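Local coordinates for uncharacterized protein (Pyrococcus furiosus DSM 3638, PDB 3WZ2) that is an archaeal homolog of the proteasome-assembly chaperones that forms a five-chain assembly and probably acts on the proteasome, at residues 32-37 with 84-89; 72-75 with 80-83. All coordinates share one frame; numbering follows the deposited sequence.

Interaction 1 (32-37 with 84-89); sequences VGHIAA and IADIFL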
loop_
_atom_site.group_PDB
_atom_site.type_symbol
_atom_site.label_atom_id
_atom_site.label_comp_id
_atom_site.label_asym_id
_atom_site.label_seq_id
_atom_site.Cartn_x
_atom_site.Cartn_y
_atom_site.Cartn_z
ATOM N N VAL B 32 17.542 -9.607 24.398
ATOM C CA VAL B 32 18.501 -10.571 24.901
ATOM C C VAL B 32 19.526 -10.864 23.848
ATOM O O VAL B 32 20.734 -10.802 24.092
ATOM C CB VAL B 32 17.806 -11.850 25.387
ATOM C CG1 VAL B 32 18.779 -12.914 25.818
ATOM C CG2 VAL B 32 16.869 -11.529 26.547
ATOM N N GLY B 33 19.065 -11.238 22.673
ATOM C CA GLY B 33 19.998 -11.599 21.599
ATOM C C GLY B 33 20.814 -10.422 21.145
ATOM O O GLY B 33 22.009 -10.570 20.837
ATOM N N HIS B 34 20.170 -9.260 21.085
ATOM C CA HIS B 34 20.845 -8.006 20.694
ATOM C C HIS B 34 21.985 -7.618 21.622
ATOM O O HIS B 34 23.111 -7.352 21.199
ATOM C CB HIS B 34 19.812 -6.895 20.667
ATOM C CG HIS B 34 20.362 -5.575 20.272
ATOM N ND1 HIS B 34 20.584 -5.229 18.955
ATOM C CD2 HIS B 34 20.717 -4.494 21.015
ATOM C CE1 HIS B 34 21.101 -4.014 18.904
ATOM N NE2 HIS B 34 21.167 -3.536 20.134
ATOM N N ILE B 35 21.727 -7.667 22.927
ATOM C CA ILE B 35 22.801 -7.408 23.892
ATOM C C ILE B 35 23.903 -8.464 23.779
ATOM O O ILE B 35 25.097 -8.160 23.751
ATOM C CB ILE B 35 22.197 -7.369 25.320
ATOM C CG1 ILE B 35 21.273 -6.157 25.439
ATOM C CG2 ILE B 35 23.290 -7.276 26.349
ATOM C CD1 ILE B 35 20.265 -6.230 26.565
ATOM N N ALA B 36 23.512 -9.729 23.738
ATOM C CA ALA B 36 24.503 -10.797 23.693
ATOM C C ALA B 36 25.416 -10.654 22.472
ATOM O O ALA B 36 26.631 -10.811 22.555
ATOM C CB ALA B 36 23.801 -12.134 23.676
ATOM N N ALA B 37 24.826 -10.390 21.319
ATOM C CA ALA B 37 25.598 -10.401 20.076
ATOM C C ALA B 37 26.509 -9.207 19.977
ATOM O O ALA B 37 27.640 -9.342 19.495
ATOM C CB ALA B 37 24.666 -10.454 18.871
ATOM N N ILE B 84 23.993 -8.386 13.406
ATOM C CA ILE B 84 23.410 -7.407 14.335
ATOM C C ILE B 84 22.464 -6.521 13.550
ATOM O O ILE B 84 22.717 -6.221 12.392
ATOM C CB ILE B 84 24.558 -6.555 14.950
ATOM C CG1 ILE B 84 25.357 -7.477 15.965
ATOM C CG2 ILE B 84 24.035 -5.242 15.542
ATOM C CD1 ILE B 84 26.570 -6.870 16.607
ATOM N N ALA B 85 21.393 -6.079 14.185
ATOM C CA ALA B 85 20.541 -5.053 13.637
ATOM C C ALA B 85 20.176 -4.020 14.691
ATOM O O ALA B 85 19.732 -4.377 15.770
ATOM C CB ALA B 85 19.267 -5.680 13.074
ATOM N N ASP B 86 20.266 -2.745 14.343
ATOM C CA ASP B 86 19.869 -1.685 15.238
ATOM C C ASP B 86 18.461 -1.140 15.011
ATOM O O ASP B 86 18.039 -0.255 15.733
ATOM C CB ASP B 86 20.915 -0.570 15.200
ATOM C CG ASP B 86 22.209 -0.964 15.951
ATOM O OD1 ASP B 86 22.105 -1.627 16.997
ATOM O OD2 ASP B 86 23.325 -0.657 15.476
ATOM N N ILE B 87 17.712 -1.717 14.077
ATOM C CA ILE B 87 16.329 -1.316 13.832
ATOM C C ILE B 87 15.470 -2.584 13.818
ATOM O O ILE B 87 15.970 -3.675 13.541
ATOM C CB ILE B 87 16.213 -0.519 12.515
ATOM C CG1 ILE B 87 16.875 -1.276 11.392
ATOM C CG2 ILE B 87 16.963 0.797 12.658
ATOM C CD1 ILE B 87 16.609 -0.678 10.030
ATOM N N PHE B 88 14.201 -2.460 14.167
ATOM C CA PHE B 88 13.317 -3.642 14.242
ATOM C C PHE B 88 12.480 -3.517 12.991
ATOM O O PHE B 88 11.796 -2.546 12.804
ATOM C CB PHE B 88 12.472 -3.736 15.559
ATOM C CG PHE B 88 11.570 -4.997 15.662
ATOM C CD1 PHE B 88 11.996 -6.154 16.338
ATOM C CD2 PHE B 88 10.264 -4.998 15.125
ATOM C CE1 PHE B 88 11.162 -7.275 16.444
ATOM C CE2 PHE B 88 9.441 -6.118 15.222
ATOM C CZ PHE B 88 9.890 -7.259 15.873
ATOM N N LEU B 89 12.601 -4.505 12.127
ATOM C CA LEU B 89 12.179 -4.410 10.763
ATOM C C LEU B 89 10.838 -5.092 10.582
ATOM O O LEU B 89 10.455 -5.924 11.373
ATOM C CB LEU B 89 13.227 -5.066 9.871
ATOM C CG LEU B 89 14.518 -4.249 9.720
ATOM C CD1 LEU B 89 15.474 -4.943 8.801
ATOM C CD2 LEU B 89 14.231 -2.844 9.179
HETATM O O HOH W 1 21.120 -6.954 16.788
#

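Interaction 2 (72-75 with 80-83); sequences LRFY and IIIA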
loop_
_atom_site.group_PDB
_atom_site.type_symbol
_atom_site.label_atom_id
_atom_site.label_comp_id
_atom_site.label_asym_id
_atom_site.label_seq_id
_atom_site.Cartn_x
_atom_site.Cartn_y
_atom_site.Cartn_z
ATOM N N LEU B 72 22.308 -2.571 9.681
ATOM C CA LEU B 72 22.285 -4.039 9.673
ATOM C C LEU B 72 23.621 -4.544 9.201
ATOM O O LEU B 72 23.990 -4.335 8.057
ATOM C CB LEU B 72 21.192 -4.563 8.746
ATOM C CG LEU B 72 19.863 -4.799 9.417
ATOM C CD1 LEU B 72 19.204 -3.493 9.838
ATOM C CD2 LEU B 72 18.947 -5.568 8.481
ATOM N N ARG B 73 24.391 -5.104 10.110
ATOM C CA ARG B 73 25.783 -5.344 9.831
ATOM C C ARG B 73 26.212 -6.736 10.301
ATOM O O ARG B 73 25.546 -7.356 11.124
ATOM C CB ARG B 73 26.718 -4.246 10.398
ATOM C CG ARG B 73 26.376 -3.772 11.761
ATOM C CD ARG B 73 27.155 -2.524 12.186
ATOM N NE ARG B 73 26.952 -2.399 13.616
ATOM C CZ ARG B 73 25.861 -1.929 14.166
ATOM N NH1 ARG B 73 24.863 -1.477 13.408
ATOM N NH2 ARG B 73 25.778 -1.847 15.479
ATOM N N PHE B 74 27.319 -7.190 9.732
ATOM C CA PHE B 74 27.951 -8.461 10.065
ATOM C C PHE B 74 29.360 -8.207 10.536
ATOM O O PHE B 74 30.121 -7.480 9.887
ATOM C CB PHE B 74 27.993 -9.363 8.839
ATOM C CG PHE B 74 26.633 -9.653 8.281
ATOM C CD1 PHE B 74 25.817 -10.582 8.878
ATOM C CD2 PHE B 74 26.163 -8.968 7.164
ATOM C CE1 PHE B 74 24.556 -10.842 8.375
ATOM C CE2 PHE B 74 24.894 -9.229 6.657
ATOM C CZ PHE B 74 24.083 -10.158 7.281
ATOM N N TYR B 75 29.700 -8.801 11.681
ATOM C CA TYR B 75 31.041 -8.780 12.211
ATOM C C TYR B 75 31.658 -10.139 12.065
ATOM O O TYR B 75 30.954 -11.154 12.035
ATOM C CB TYR B 75 31.004 -8.383 13.679
ATOM C CG TYR B 75 30.596 -6.955 13.925
ATOM C CD1 TYR B 75 31.533 -5.927 13.853
ATOM C CD2 TYR B 75 29.303 -6.631 14.212
ATOM C CE1 TYR B 75 31.184 -4.612 14.064
ATOM C CE2 TYR B 75 28.929 -5.308 14.433
ATOM C CZ TYR B 75 29.881 -4.310 14.347
ATOM O OH TYR B 75 29.500 -3.022 14.572
ATOM N N ILE B 80 33.962 -17.163 12.497
ATOM C CA ILE B 80 32.744 -16.738 13.151
ATOM C C ILE B 80 32.200 -15.456 12.533
ATOM O O ILE B 80 32.955 -14.507 12.291
ATOM C CB ILE B 80 32.944 -16.535 14.657
ATOM C CG1 ILE B 80 33.437 -17.855 15.253
ATOM C CG2 ILE B 80 31.631 -16.118 15.307
ATOM C CD1 ILE B 80 33.793 -17.794 16.697
ATOM N N ILE B 81 30.892 -15.440 12.280
ATOM C CA ILE B 81 30.173 -14.254 11.837
ATOM C C ILE B 81 29.077 -13.968 12.841
ATOM O O ILE B 81 28.366 -14.882 13.263
ATOM C CB ILE B 81 29.534 -14.463 10.468
ATOM C CG1 ILE B 81 30.600 -14.836 9.420
ATOM C CG2 ILE B 81 28.759 -13.230 10.044
ATOM C CD1 ILE B 81 30.034 -15.237 8.086
ATOM N N ILE B 82 28.945 -12.697 13.222
ATOM C CA ILE B 82 27.842 -12.236 14.067
ATOM C C ILE B 82 27.011 -11.217 13.331
ATOM O O ILE B 82 27.559 -10.262 12.785
ATOM C CB ILE B 82 28.372 -11.627 15.359
ATOM C CG1 ILE B 82 29.100 -12.726 16.124
ATOM C CG2 ILE B 82 27.248 -11.069 16.206
ATOM C CD1 ILE B 82 29.634 -12.293 17.446
ATOM N N ALA B 83 25.695 -11.415 13.315
ATOM C CA ALA B 83 24.769 -10.534 12.627
ATOM C C ALA B 83 24.004 -9.701 13.627
ATOM O O ALA B 83 23.356 -10.262 14.530
ATOM C CB ALA B 83 23.797 -11.370 11.806
#

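Interaction 1 (32-37 with 84-89)
His34 and Ala37, three residues apart on the start of helix 32-43, look onto the end of strand 80-85 and meet Ile84, Ala85 and Asp86. His34 contributes the largest share of the buried surface. With CG anti to the backbone N (chi1 -179°), its imidazole reaches beyond the helix surface and presents the rim around CE1 to the strand. Ala85 O lies near the ring plane, 3.4 Å from His34 ND1. Asp86 OD1 comes in further round the rim, on the NE2 side of CE1, in the plane of the ring and 3.2 Å from His34 CE1, a carbon that its two nitrogen neighbours make polar. The carboxylate itself is turned 72° against the imidazole, and its other oxygen, Asp86 OD2, forms a salt bridge with Arg73 NH1.

A water bridges the imidazole to the strand backbone. It lies 2.8 Å from His34 ND1 and accepts a hydrogen bond of 2.8 Å from Ala85 N, thereby giving partners to two polar groups of buried residues. Histidine suits the place because its flat ring spans the distance between helix and strand and still carries a polar atom to the water.

Beside this polar patch the contact is apolar. Ile84 CG1 lies 4.2 Å from Ala37 CB, and its tip, Ile84 CD1, ends 3.9 Å from Ala37 O. The short alanine side chain lets the branched isoleucine come up against the helix backbone.

Helix 32-43 thus packs on one face of the mixed sheet, where Ile84 also leans on Arg73 and Tyr75 of strand 72-77. Val32 and Ala36 turn to helix 188-202, while His34 touches Met225 of helix 223-235.

Interaction 2 (72-75 with 80-83)
A beta hairpin brings strands 72-77 and 80-85 together as antiparallel neighbours in the mixed sheet; their short segments run at 161° with axes 4.6 Å apart. Tyr75 and Ile82 form a hydrogen-bonded pair. Tyr75 N donates to Ile82 O over 2.8 Å in a nearly straight bond (168°), and the donor sits in the carbonyl plane. The return bond, from Ile82 N to Tyr75 O, is also 2.8 Å long, but here the donor is tilted from that plane. The same two oxygens each take a CA-H...O contact, Ile82 O from Phe74 CA at 3.3 Å and Tyr75 O from Ile81 CA at 3.2 Å.

Phe74 and Ala83 make the next, non-hydrogen-bonded pair. With CG anti to its carbonyl carbon (chi1 -59°), the Phe74 ring swings over the partner strand, and its CE1 lies 3.6 Å from Ala83 CB, approaching obliquely. A methyl group is small enough to let so broad a ring come close. At the root of the side chain, Phe74 CB meets Ile81 CG2 at 4.1 Å; Phe22 of strand 21-24 adjoins Phe74, Ile81 and Ala83.

On the sheet face that carries Tyr75, Arg73 NE donates to Tyr75 OH over 2.8 Å, the oxygen lying close to the guanidinium plane. Asp86 takes Arg73 NH1 in a salt bridge. The two sides of the hairpin therefore differ in chemistry: the Phe74 side is apolar packing, whereas on the Tyr75 side a buried arginine has NE, NH1 and NH2 all engaged, which probably fixes the rotation of its guanidinium group.

Overall arrangement
Interactions 1 and 2 share strand 80-85, and their centres lie 11 Å apart. Interaction 2 pairs its first part with strand 72-77; interaction 1 sets helix 32-43 against its end. The hairpin pairing carries on into residues 84-89, since Ile84 N probably donates to Arg73 O at 2.9 Å. Two side-chain links follow: a 2.7 Å salt bridge from Asp86 OD2 to Arg73 NH1, and packing of Ile84 CD1 on Tyr75 CE2 at 3.6 Å. Ile84 thus touches both the helix and the hairpin partner, while Asp86 joins the histidine edge to the buried arginine, so strand 80-85 carries both the hairpin pairing and the helix contact within the PAC2 family region.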